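Local coordinates for Rv3651-like N-terminal domain-containing protein (Mycobacterium tuberculosis, PDB 4Q6U) that is of unknown biochemical function but probably acts as a sensor, combining three sensor-type domains, one GAF-like and two PAS-like, in one chain, at residues 80-92 with 103-115. Sequence-based numbering, arbitrary orientation.
Sequences PVIMTDGRMHGVQ and PDRPIPGPLKWDL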
loop_
_atom_site.group_PDB
_atom_site.type_symbol
_atom_site.label_atom_id
_atom_site.label_comp_id
_atom_site.label_asym_id
_atom_site.label_seq_id
_atom_site.Cartn_x
_atom_site.Cartn_y
_atom_site.Cartn_z
ATOM N N PRO B 80 -19.928 -31.227 1.579
ATOM C CA PRO B 80 -19.706 -30.467 2.809
ATOM C C PRO B 80 -18.234 -30.100 2.977
ATOM O O PRO B 80 -17.362 -30.860 2.552
ATOM C CB PRO B 80 -20.157 -31.446 3.906
ATOM C CG PRO B 80 -19.921 -32.776 3.317
ATOM C CD PRO B 80 -20.330 -32.616 1.873
ATOM N N VAL B 81 -17.968 -28.941 3.564
ATOM C CA VAL B 81 -16.620 -28.606 3.979
ATOM C C VAL B 81 -16.624 -28.560 5.499
ATOM O O VAL B 81 -17.132 -27.610 6.103
ATOM C CB VAL B 81 -16.141 -27.265 3.416
ATOM C CG1 VAL B 81 -14.647 -27.104 3.665
ATOM C CG2 VAL B 81 -16.432 -27.183 1.924
ATOM N N ILE B 82 -16.073 -29.599 6.114
ATOM C CA ILE B 82 -16.218 -29.773 7.548
ATOM C C ILE B 82 -14.872 -29.712 8.245
ATOM O O ILE B 82 -13.956 -30.463 7.912
ATOM C CB ILE B 82 -16.917 -31.100 7.868
ATOM C CG1 ILE B 82 -18.249 -31.167 7.115
ATOM C CG2 ILE B 82 -17.127 -31.236 9.368
ATOM C CD1 ILE B 82 -19.017 -32.472 7.302
HETATM N N MSE B 83 -14.768 -28.780 9.186
HETATM C CA MSE B 83 -13.565 -28.567 9.985
HETATM C C MSE B 83 -13.357 -29.773 10.882
HETATM O O MSE B 83 -14.315 -30.471 11.197
HETATM C CB MSE B 83 -13.703 -27.291 10.812
HETATM C CG MSE B 83 -12.484 -26.933 11.650
HETATM SE SE MSE B 83 -10.904 -26.894 10.526
HETATM C CE MSE B 83 -9.535 -26.636 11.940
ATOM N N THR B 84 -12.126 -30.034 11.303
ATOM C CA THR B 84 -11.886 -31.259 12.076
ATOM C C THR B 84 -12.483 -31.235 13.489
ATOM O O THR B 84 -12.410 -32.235 14.212
ATOM C CB THR B 84 -10.380 -31.574 12.174
ATOM O OG1 THR B 84 -9.657 -30.384 12.511
ATOM C CG2 THR B 84 -9.879 -32.117 10.829
ATOM N N ASP B 85 -13.099 -30.124 13.881
ATOM C CA ASP B 85 -13.874 -30.123 15.123
ATOM C C ASP B 85 -15.341 -30.498 14.872
ATOM O O ASP B 85 -16.170 -30.418 15.775
ATOM C CB ASP B 85 -13.785 -28.761 15.826
ATOM C CG ASP B 85 -14.126 -27.601 14.909
ATOM O OD1 ASP B 85 -14.766 -27.838 13.865
ATOM O OD2 ASP B 85 -13.752 -26.448 15.238
ATOM N N GLY B 86 -15.655 -30.885 13.635
ATOM C CA GLY B 86 -17.000 -31.292 13.261
ATOM C C GLY B 86 -17.882 -30.180 12.716
ATOM O O GLY B 86 -19.011 -30.427 12.299
ATOM N N ARG B 87 -17.366 -28.955 12.709
ATOM C CA ARG B 87 -18.133 -27.784 12.287
ATOM C C ARG B 87 -18.134 -27.590 10.782
ATOM O O ARG B 87 -17.095 -27.644 10.128
ATOM C CB ARG B 87 -17.585 -26.514 12.951
ATOM C CG ARG B 87 -17.742 -26.497 14.465
ATOM C CD ARG B 87 -19.200 -26.325 14.858
ATOM N NE ARG B 87 -19.794 -25.168 14.193
ATOM C CZ ARG B 87 -19.673 -23.915 14.620
ATOM N NH1 ARG B 87 -18.976 -23.645 15.722
ATOM N NH2 ARG B 87 -20.250 -22.929 13.942
HETATM N N MSE B 88 -19.316 -27.344 10.240
HETATM C CA MSE B 88 -19.468 -27.107 8.813
HETATM C C MSE B 88 -19.095 -25.674 8.473
HETATM O O MSE B 88 -19.738 -24.743 8.948
HETATM C CB MSE B 88 -20.905 -27.393 8.393
HETATM C CG MSE B 88 -21.162 -27.193 6.927
HETATM SE SE MSE B 88 -21.352 -28.866 5.975
HETATM C CE MSE B 88 -22.394 -29.856 7.291
ATOM N N HIS B 89 -18.045 -25.495 7.674
ATOM C CA HIS B 89 -17.617 -24.159 7.281
ATOM C C HIS B 89 -18.265 -23.718 5.979
ATOM O O HIS B 89 -18.416 -22.519 5.711
ATOM C CB HIS B 89 -16.096 -24.099 7.127
ATOM C CG HIS B 89 -15.365 -24.014 8.426
ATOM N ND1 HIS B 89 -14.123 -23.422 8.545
ATOM C CD2 HIS B 89 -15.697 -24.437 9.669
ATOM C CE1 HIS B 89 -13.723 -23.490 9.800
ATOM N NE2 HIS B 89 -14.661 -24.101 10.506
ATOM N N GLY B 90 -18.613 -24.689 5.154
ATOM C CA GLY B 90 -19.210 -24.378 3.872
ATOM C C GLY B 90 -19.678 -25.609 3.127
ATOM O O GLY B 90 -19.556 -26.736 3.615
ATOM N N VAL B 91 -20.223 -25.368 1.941
ATOM C CA VAL B 91 -20.715 -26.415 1.059
ATOM C C VAL B 91 -20.279 -26.080 -0.364
ATOM O O VAL B 91 -20.391 -24.932 -0.795
ATOM C CB VAL B 91 -22.265 -26.544 1.118
ATOM C CG1 VAL B 91 -22.782 -27.529 0.058
ATOM C CG2 VAL B 91 -22.724 -26.945 2.508
ATOM N N GLN B 92 -19.768 -27.070 -1.086
ATOM C CA GLN B 92 -19.424 -26.870 -2.483
ATOM C C GLN B 92 -20.545 -27.462 -3.323
ATOM O O GLN B 92 -20.980 -28.577 -3.056
ATOM C CB GLN B 92 -18.087 -27.515 -2.818
ATOM C CG GLN B 92 -17.201 -26.644 -3.681
ATOM C CD GLN B 92 -15.770 -27.125 -3.701
ATOM O OE1 GLN B 92 -15.440 -28.157 -3.103
ATOM N NE2 GLN B 92 -14.905 -26.380 -4.390
ATOM N N PRO B 103 -16.964 -31.215 -13.346
ATOM C CA PRO B 103 -15.538 -30.926 -13.507
ATOM C C PRO B 103 -14.749 -31.321 -12.268
ATOM O O PRO B 103 -15.355 -31.570 -11.224
ATOM C CB PRO B 103 -15.511 -29.411 -13.696
ATOM C CG PRO B 103 -16.689 -28.942 -12.905
ATOM C CD PRO B 103 -17.747 -29.983 -13.144
ATOM N N ASP B 104 -13.426 -31.372 -12.381
ATOM C CA ASP B 104 -12.581 -31.591 -11.214
ATOM C C ASP B 104 -12.957 -30.584 -10.130
ATOM O O ASP B 104 -13.242 -29.423 -10.421
ATOM C CB ASP B 104 -11.098 -31.475 -11.580
ATOM C CG ASP B 104 -10.643 -32.572 -12.534
ATOM O OD1 ASP B 104 -11.260 -33.660 -12.538
ATOM O OD2 ASP B 104 -9.659 -32.349 -13.271
ATOM N N ARG B 105 -13.000 -31.042 -8.888
ATOM C CA ARG B 105 -13.446 -30.196 -7.794
ATOM C C ARG B 105 -12.258 -29.567 -7.083
ATOM O O ARG B 105 -11.386 -30.280 -6.581
ATOM C CB ARG B 105 -14.297 -31.000 -6.800
ATOM C CG ARG B 105 -14.930 -30.149 -5.715
ATOM C CD ARG B 105 -15.885 -30.945 -4.851
ATOM N NE ARG B 105 -15.228 -32.076 -4.198
ATOM C CZ ARG B 105 -14.558 -31.993 -3.057
ATOM N NH1 ARG B 105 -14.443 -30.824 -2.432
ATOM N NH2 ARG B 105 -13.997 -33.079 -2.544
ATOM N N PRO B 106 -12.213 -28.225 -7.042
ATOM C CA PRO B 106 -11.142 -27.558 -6.294
ATOM C C PRO B 106 -11.263 -27.908 -4.822
ATOM O O PRO B 106 -12.364 -27.811 -4.281
ATOM C CB PRO B 106 -11.402 -26.065 -6.529
ATOM C CG PRO B 106 -12.354 -25.993 -7.691
ATOM C CD PRO B 106 -13.164 -27.263 -7.627
ATOM N N ILE B 107 -10.174 -28.327 -4.187
ATOM C CA ILE B 107 -10.269 -28.748 -2.794
ATOM C C ILE B 107 -10.212 -27.551 -1.855
ATOM O O ILE B 107 -9.191 -26.855 -1.777
ATOM C CB ILE B 107 -9.163 -29.740 -2.402
ATOM C CG1 ILE B 107 -8.999 -30.831 -3.461
ATOM C CG2 ILE B 107 -9.485 -30.369 -1.046
ATOM C CD1 ILE B 107 -10.253 -31.634 -3.724
ATOM N N PRO B 108 -11.315 -27.299 -1.135
ATOM C CA PRO B 108 -11.350 -26.221 -0.146
ATOM C C PRO B 108 -10.658 -26.661 1.136
ATOM O O PRO B 108 -10.670 -27.848 1.446
ATOM C CB PRO B 108 -12.856 -25.983 0.072
ATOM C CG PRO B 108 -13.572 -26.997 -0.805
ATOM C CD PRO B 108 -12.575 -28.056 -1.138
ATOM N N GLY B 109 -10.059 -25.717 1.860
ATOM C CA GLY B 109 -9.314 -26.033 3.058
ATOM C C GLY B 109 -9.820 -25.231 4.239
ATOM O O GLY B 109 -9.572 -24.028 4.330
ATOM N N PRO B 110 -10.552 -25.895 5.141
ATOM C CA PRO B 110 -11.088 -25.260 6.342
ATOM C C PRO B 110 -9.991 -25.068 7.376
ATOM O O PRO B 110 -9.092 -25.903 7.494
ATOM C CB PRO B 110 -12.141 -26.258 6.824
ATOM C CG PRO B 110 -11.610 -27.567 6.384
ATOM C CD PRO B 110 -10.850 -27.339 5.103
ATOM N N LEU B 111 -10.046 -23.949 8.082
ATOM C CA LEU B 111 -9.154 -23.695 9.207
ATOM C C LEU B 111 -9.851 -22.753 10.181
ATOM O O LEU B 111 -10.893 -22.162 9.858
ATOM C CB LEU B 111 -7.826 -23.087 8.734
ATOM C CG LEU B 111 -7.917 -21.704 8.071
ATOM C CD1 LEU B 111 -6.805 -20.800 8.578
ATOM C CD2 LEU B 111 -7.837 -21.795 6.561
ATOM N N LYS B 112 -9.269 -22.584 11.359
ATOM C CA LYS B 112 -9.808 -21.625 12.302
ATOM C C LYS B 112 -8.695 -21.007 13.122
ATOM O O LYS B 112 -7.642 -21.621 13.341
ATOM C CB LYS B 112 -10.841 -22.270 13.234
ATOM C CG LYS B 112 -10.276 -23.331 14.150
ATOM C CD LYS B 112 -11.360 -23.911 15.063
ATOM C CE LYS B 112 -10.797 -24.973 16.001
ATOM N NZ LYS B 112 -11.893 -25.580 16.814
ATOM N N TRP B 113 -8.938 -19.773 13.542
ATOM C CA TRP B 113 -8.079 -19.083 14.488
ATOM C C TRP B 113 -8.896 -18.872 15.752
ATOM O O TRP B 113 -9.946 -18.220 15.705
ATOM C CB TRP B 113 -7.589 -17.740 13.934
ATOM C CG TRP B 113 -6.513 -17.848 12.904
ATOM C CD1 TRP B 113 -6.115 -18.973 12.240
ATOM C CD2 TRP B 113 -5.677 -16.787 12.431
ATOM N NE1 TRP B 113 -5.085 -18.670 11.372
ATOM C CE2 TRP B 113 -4.800 -17.336 11.476
ATOM C CE3 TRP B 113 -5.587 -15.418 12.725
ATOM C CZ2 TRP B 113 -3.842 -16.562 10.802
ATOM C CZ3 TRP B 113 -4.637 -14.655 12.060
ATOM C CH2 TRP B 113 -3.778 -15.230 11.108
ATOM N N ASP B 114 -8.453 -19.454 16.866
ATOM C CA ASP B 114 -9.060 -19.130 18.156
ATOM C C ASP B 114 -8.382 -17.864 18.671
ATOM O O ASP B 114 -7.232 -17.904 19.101
ATOM C CB ASP B 114 -8.916 -20.286 19.156
ATOM C CG ASP B 114 -9.721 -20.065 20.440
ATOM O OD1 ASP B 114 -9.789 -18.913 20.924
ATOM O OD2 ASP B 114 -10.291 -21.048 20.971
ATOM N N LEU B 115 -9.092 -16.739 18.604
ATOM C CA LEU B 115 -8.513 -15.445 18.981
ATOM C C LEU B 115 -8.365 -15.311 20.493
ATOM O O LEU B 115 -7.529 -14.560 20.976
ATOM C CB LEU B 115 -9.369 -14.300 18.446
ATOM C CG LEU B 115 -9.609 -14.376 16.941
ATOM C CD1 LEU B 115 -10.499 -13.235 16.471
ATOM C CD2 LEU B 115 -8.274 -14.385 16.214
#
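Pro110 is the central bump of this contact. Its ring pushes into a hollow lined by Val81, Met83 and His89, on the hairpin of strands 74-82 and 88-97. Val81 fills the notch between two prolines: CG1 lies 4.1 Å from Pro110 CD, and CG2 rests on Pro108 CG. From the turn side, Met83, a selenomethionine, bends at chi2 (53°), which lays SE 4.0 Å from Pro110 CB. Its CE reaches on to Lys112 CG.

Polar contacts close both ends. At one, the Gln92 amide wedges OE1 between the Arg105 chain and Pro108 CG. Its NE2 donates to Pro106 O (2.9 Å), which lies close to the amide plane. Its OE1 accepts from Arg105 NH1 (2.9 Å), almost in line with the C=O bond, the two planes 81° apart. At the other end, the extended Lys112 chain brings NZ to the anti side of Asp85 OD2 (2.6 Å). Arg210 forms a second salt bridge to that oxygen. Asp85 OD1 accepts from Arg87 N in an Asx turn, which steadies the carboxylate. Nearer the middle, the His89 ring turns its edge to Leu111 O, with CE1 3.1 Å away. Hydrogen bonds from ND1 to Ala211 O and between NE2 and Arg210 NH1 fix its rotation.

The contact packs the GAF-clan N-terminal sheet against the connection into the PAS-clan middle domain and strand 109-114. Its apolar centre, bonded Gln92 amide and far-end salt bridge are consistent with a defined interface.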